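Local coordinates for invasion protein InvA (Salmonella enterica, PDB 2X49) that takes part in invasion of the intestinal epithelium as an export apparatus protein of the type III secretion system, the portion here being its C-terminal domain, at residues L13-R18 and E52-N57; S17-L22 and V46-G51. One frame throughout, in Å; residues are numbered along the deposited sequence.

Both contacts start from the same piece of chain, the end of strand 10-14 and the first turns of helix 16-24, and they share Ser17 and Arg18; their centres lie about 8 Å apart. Contact 1 joins this piece to the loop between strands 46-50 and 58-63, whereas contact 2 sets the helix against strand 46-50 itself, just before that loop. Strands 10-14 and 46-50 are parallel neighbours in a mixed four-stranded sheet, and Val14 O is probably hydrogen-bonded to Gly51 N where the contacts meet. A salt bridge joins Lys16 to Asp50, so that helix, sheet edge and loop are tied together in one peripheral part of the C-terminal domain, 25 to 26 Å from the chain centre.

Contact 1 of 2, residues L13-R18 and E52-N57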
# COMPACT_ATOMS: atom_id res chain seq x y z
N LEU A 13 16.99 2.23 11.54
CA LEU A 13 17.56 2.29 12.92
C LEU A 13 16.92 1.11 13.66
O LEU A 13 15.73 0.94 13.68
CB LEU A 13 17.23 3.59 13.63
CG LEU A 13 17.61 4.93 12.97
CD1 LEU A 13 17.25 6.08 13.86
CD2 LEU A 13 19.09 4.90 12.57
N VAL A 14 17.79 0.28 14.23
CA VAL A 14 17.41 -0.96 14.92
C VAL A 14 18.02 -0.98 16.33
O VAL A 14 18.96 -0.29 16.62
CB VAL A 14 17.86 -2.20 14.11
CG1 VAL A 14 17.31 -2.09 12.64
CG2 VAL A 14 19.38 -2.33 14.10
N PRO A 15 17.43 -1.80 17.20
CA PRO A 15 18.07 -1.94 18.51
C PRO A 15 19.38 -2.69 18.42
O PRO A 15 19.50 -3.67 17.75
CB PRO A 15 17.04 -2.78 19.30
CG PRO A 15 15.76 -2.74 18.54
CD PRO A 15 16.19 -2.61 17.10
N LYS A 16 20.34 -2.16 19.15
CA LYS A 16 21.66 -2.79 19.29
C LYS A 16 21.52 -4.27 19.64
O LYS A 16 22.21 -5.13 19.10
CB LYS A 16 22.54 -2.02 20.29
CG LYS A 16 23.94 -2.54 20.41
CD LYS A 16 24.81 -1.72 21.38
CE LYS A 16 25.07 -0.25 20.96
NZ LYS A 16 25.55 -0.08 19.54
N SER A 17 20.55 -4.52 20.50
CA SER A 17 20.25 -5.88 20.99
C SER A 17 19.72 -6.84 19.95
O SER A 17 19.70 -8.05 20.20
CB SER A 17 19.24 -5.89 22.14
OG SER A 17 17.96 -5.42 21.72
N ARG A 18 19.26 -6.31 18.82
CA ARG A 18 18.68 -7.13 17.74
C ARG A 18 19.53 -7.15 16.47
O ARG A 18 19.26 -7.89 15.54
CB ARG A 18 17.26 -6.64 17.38
CG ARG A 18 16.25 -6.67 18.54
CD ARG A 18 15.74 -8.02 18.80
NE ARG A 18 14.60 -7.98 19.70
CZ ARG A 18 14.01 -9.05 20.23
NH1 ARG A 18 14.49 -10.26 19.94
NH2 ARG A 18 12.95 -8.93 21.01
N GLU A 52 19.94 4.93 19.02
CA GLU A 52 20.02 5.36 20.40
C GLU A 52 18.64 5.33 21.06
O GLU A 52 17.66 5.83 20.54
CB GLU A 52 20.65 6.77 20.50
CG GLU A 52 22.16 6.82 20.23
CD GLU A 52 22.53 7.08 18.76
OE1 GLU A 52 21.66 6.94 17.86
OE2 GLU A 52 23.70 7.44 18.50
N GLY A 53 18.61 4.71 22.21
CA GLY A 53 17.41 4.67 23.04
C GLY A 53 16.26 3.78 22.65
O GLY A 53 15.23 3.73 23.33
N LEU A 54 16.42 3.07 21.54
CA LEU A 54 15.38 2.14 21.10
C LEU A 54 15.22 0.99 22.04
O LEU A 54 16.21 0.41 22.46
CB LEU A 54 15.65 1.57 19.71
CG LEU A 54 15.62 2.53 18.51
CD1 LEU A 54 15.90 1.74 17.22
CD2 LEU A 54 14.27 3.22 18.43
N ASP A 55 13.95 0.66 22.35
CA ASP A 55 13.63 -0.59 23.06
C ASP A 55 13.84 -1.76 22.14
O ASP A 55 14.25 -1.61 20.98
CB ASP A 55 12.24 -0.65 23.72
CG ASP A 55 11.07 -0.80 22.75
OD1 ASP A 55 11.21 -1.26 21.59
OD2 ASP A 55 9.95 -0.49 23.24
N ASP A 56 13.64 -2.94 22.69
CA ASP A 56 14.06 -4.16 21.95
C ASP A 56 13.15 -4.53 20.76
O ASP A 56 13.40 -5.46 19.99
CB ASP A 56 14.10 -5.40 22.88
CG ASP A 56 15.30 -5.42 23.84
OD1 ASP A 56 16.27 -4.66 23.68
OD2 ASP A 56 15.25 -6.26 24.76
N ASN A 57 12.07 -3.77 20.63
CA ASN A 57 10.97 -4.12 19.71
C ASN A 57 10.54 -2.94 18.84
O ASN A 57 9.39 -2.77 18.49
CB ASN A 57 9.78 -4.67 20.52
CG ASN A 57 10.15 -5.93 21.31
OD1 ASN A 57 10.49 -6.99 20.57
ND2 ASN A 57 10.13 -5.94 22.54
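The torsions of Ser17 and Arg18 bring their polar ends to Asp56: Ser17 OG sits between the backbone N and the carbonyl carbon (chi1 65°), while Arg18 CG lies beside its own N and the chain then bends at chi2 (-78°), carrying the guanidinium across to the loop 52-57. Ser17, a short hydroxyl close to the loop, suits its place because its OG can donate directly to Asp56 OD1 at 2.7 Å, from above the carboxylate plane. The longer Arg18 reaches the backbone. Its NE gives a nearly straight hydrogen bond to Asp56 O, 2.8 Å long and close to the guanidinium plane. Arg18 NH2 adds a weak bond to Asn57 OD1 at 3.2 Å, the amide turned well away from the guanidinium plane. That nitrogen also forms a salt bridge with Asp76, which probably helps to fix the rotation of the group; Asn57 OD1 also accepts a weak bond from Phe75 N.

Beside this polar end, Leu54 sends CD1 against the backbone of Leu13 and Val14, 3.6 Å from Val14 C. Pro15, a compact ring with no N-H to satisfy, rests its CG 3.1 Å from Asp55 O. Its own carbonyl accepts from Arg18 N three residues on, in the turn that leads into helix 16-24. Asp55 OD1 receives Asn57 N at 2.8 Å and is also bonded to Ser58. The Asp55 bond makes an Asx turn, here in a loop connecting two strands of a mixed sheet and tied to the strand-to-helix turn beside it.

Contact 2 of 2, residues S17-L22 and V46-G51; sequences SRREDL and VLLRDG
Arg19 leaves helix 16-24 facing strand 46-50, its side chain crossing that of Asp50 at about a right angle. CG, anti to the backbone N (chi1 170°), and a bend at chi2 (82°) turn the guanidinium to Asp50. CB and CG both lie 3.6 Å from Asp50 OD1, and CD comes within 3.3 Å of that oxygen. NE passes 3.7 Å from Leu48 CB and pairs with Glu23. Leu48 O lies over one guanidinium face, offset toward the rim near NH2, too poorly angled for a hydrogen bond. At the tip, NH1 forms a nearly straight, in-plane salt bridge with Asp50 OD1 at 2.9 Å, meeting the nearly perpendicular carboxylate from above. Arginine suits this place because it carries CD and NE past Leu48 CB and still puts its charge on an acid. Asp50 OD2 also pairs with Lys16, so two cations probably stabilise its charge.

Deeper in, Leu22 CB meets Leu48 CD1 at 4.3 Å, both apolar as suits the layer between helix and sheet. The axes of helix 17-22 and strand 46-50 approach to 9.1 Å, nearly antiparallel (155°), as in a beta-alpha-beta crossover; helices 16-24 and 27-39 link the parallel neighbours 10-14 and 46-50.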
# COMPACT_ATOMS: atom_id res chain seq x y z
N SER A 17 20.55 -4.52 20.50
CA SER A 17 20.25 -5.88 20.99
C SER A 17 19.72 -6.84 19.95
O SER A 17 19.70 -8.05 20.20
CB SER A 17 19.24 -5.89 22.14
OG SER A 17 17.96 -5.42 21.72
N ARG A 18 19.26 -6.31 18.82
CA ARG A 18 18.68 -7.13 17.74
C ARG A 18 19.53 -7.15 16.47
O ARG A 18 19.26 -7.89 15.54
CB ARG A 18 17.26 -6.64 17.38
CG ARG A 18 16.25 -6.67 18.54
CD ARG A 18 15.74 -8.02 18.80
NE ARG A 18 14.60 -7.98 19.70
CZ ARG A 18 14.01 -9.05 20.23
NH1 ARG A 18 14.49 -10.26 19.94
NH2 ARG A 18 12.95 -8.93 21.01
N ARG A 19 20.56 -6.32 16.44
CA ARG A 19 21.34 -6.07 15.20
C ARG A 19 21.91 -7.36 14.62
O ARG A 19 21.80 -7.64 13.40
CB ARG A 19 22.45 -5.02 15.44
CG ARG A 19 23.49 -4.81 14.35
CD ARG A 19 22.87 -3.85 13.30
NE ARG A 19 23.86 -3.50 12.29
CZ ARG A 19 24.70 -2.47 12.33
NH1 ARG A 19 24.74 -1.64 13.35
NH2 ARG A 19 25.59 -2.32 11.36
N GLU A 20 22.52 -8.16 15.48
CA GLU A 20 23.22 -9.37 15.00
C GLU A 20 22.18 -10.33 14.39
O GLU A 20 22.40 -10.93 13.34
CB GLU A 20 24.04 -10.04 16.10
CG GLU A 20 24.73 -11.27 15.67
CD GLU A 20 25.65 -11.84 16.77
OE1 GLU A 20 25.35 -11.66 17.96
OE2 GLU A 20 26.65 -12.50 16.43
N ASP A 21 21.05 -10.46 15.06
CA ASP A 21 19.98 -11.36 14.58
C ASP A 21 19.37 -10.91 13.26
O ASP A 21 19.04 -11.73 12.43
CB ASP A 21 18.86 -11.54 15.59
CG ASP A 21 19.24 -12.46 16.71
OD1 ASP A 21 20.34 -13.08 16.68
OD2 ASP A 21 18.43 -12.57 17.66
N LEU A 22 19.33 -9.60 13.05
CA LEU A 22 18.72 -9.00 11.84
C LEU A 22 19.68 -9.13 10.68
O LEU A 22 19.30 -9.41 9.54
CB LEU A 22 18.29 -7.53 12.09
CG LEU A 22 17.13 -7.39 13.08
CD1 LEU A 22 16.90 -5.89 13.42
CD2 LEU A 22 15.82 -8.06 12.60
N VAL A 46 20.05 -0.54 1.49
CA VAL A 46 19.49 -0.47 2.83
C VAL A 46 20.60 -0.66 3.84
O VAL A 46 21.31 -1.64 3.83
CB VAL A 46 18.45 -1.55 3.02
CG1 VAL A 46 17.96 -1.57 4.47
CG2 VAL A 46 17.24 -1.38 2.04
N LEU A 47 20.80 0.37 4.63
CA LEU A 47 21.82 0.40 5.70
C LEU A 47 21.14 0.21 7.05
O LEU A 47 20.08 0.77 7.34
CB LEU A 47 22.65 1.71 5.71
CG LEU A 47 23.14 2.20 4.35
CD1 LEU A 47 23.83 3.56 4.42
CD2 LEU A 47 24.10 1.19 3.73
N LEU A 48 21.74 -0.61 7.87
CA LEU A 48 21.33 -0.74 9.30
C LEU A 48 22.24 0.10 10.18
O LEU A 48 23.47 0.12 10.02
CB LEU A 48 21.36 -2.19 9.83
CG LEU A 48 20.58 -3.26 9.07
CD1 LEU A 48 20.56 -4.61 9.84
CD2 LEU A 48 19.20 -2.88 8.65
N ARG A 49 21.61 0.77 11.13
CA ARG A 49 22.30 1.61 12.11
C ARG A 49 21.70 1.37 13.49
O ARG A 49 20.50 1.19 13.60
CB ARG A 49 22.20 3.08 11.72
CG ARG A 49 22.82 4.07 12.65
CD ARG A 49 22.95 5.47 12.00
NE ARG A 49 23.51 5.42 10.63
CZ ARG A 49 23.60 6.46 9.81
NH1 ARG A 49 23.16 7.65 10.20
NH2 ARG A 49 24.10 6.33 8.59
N ASP A 50 22.51 1.28 14.52
CA ASP A 50 21.91 1.10 15.85
C ASP A 50 21.30 2.43 16.30
O ASP A 50 21.90 3.46 16.22
CB ASP A 50 22.98 0.63 16.85
CG ASP A 50 23.49 -0.77 16.55
OD1 ASP A 50 22.95 -1.46 15.64
OD2 ASP A 50 24.49 -1.16 17.20
N GLY A 51 20.05 2.36 16.73
CA GLY A 51 19.33 3.55 17.20
C GLY A 51 19.41 3.77 18.69
O GLY A 51 18.99 2.97 19.49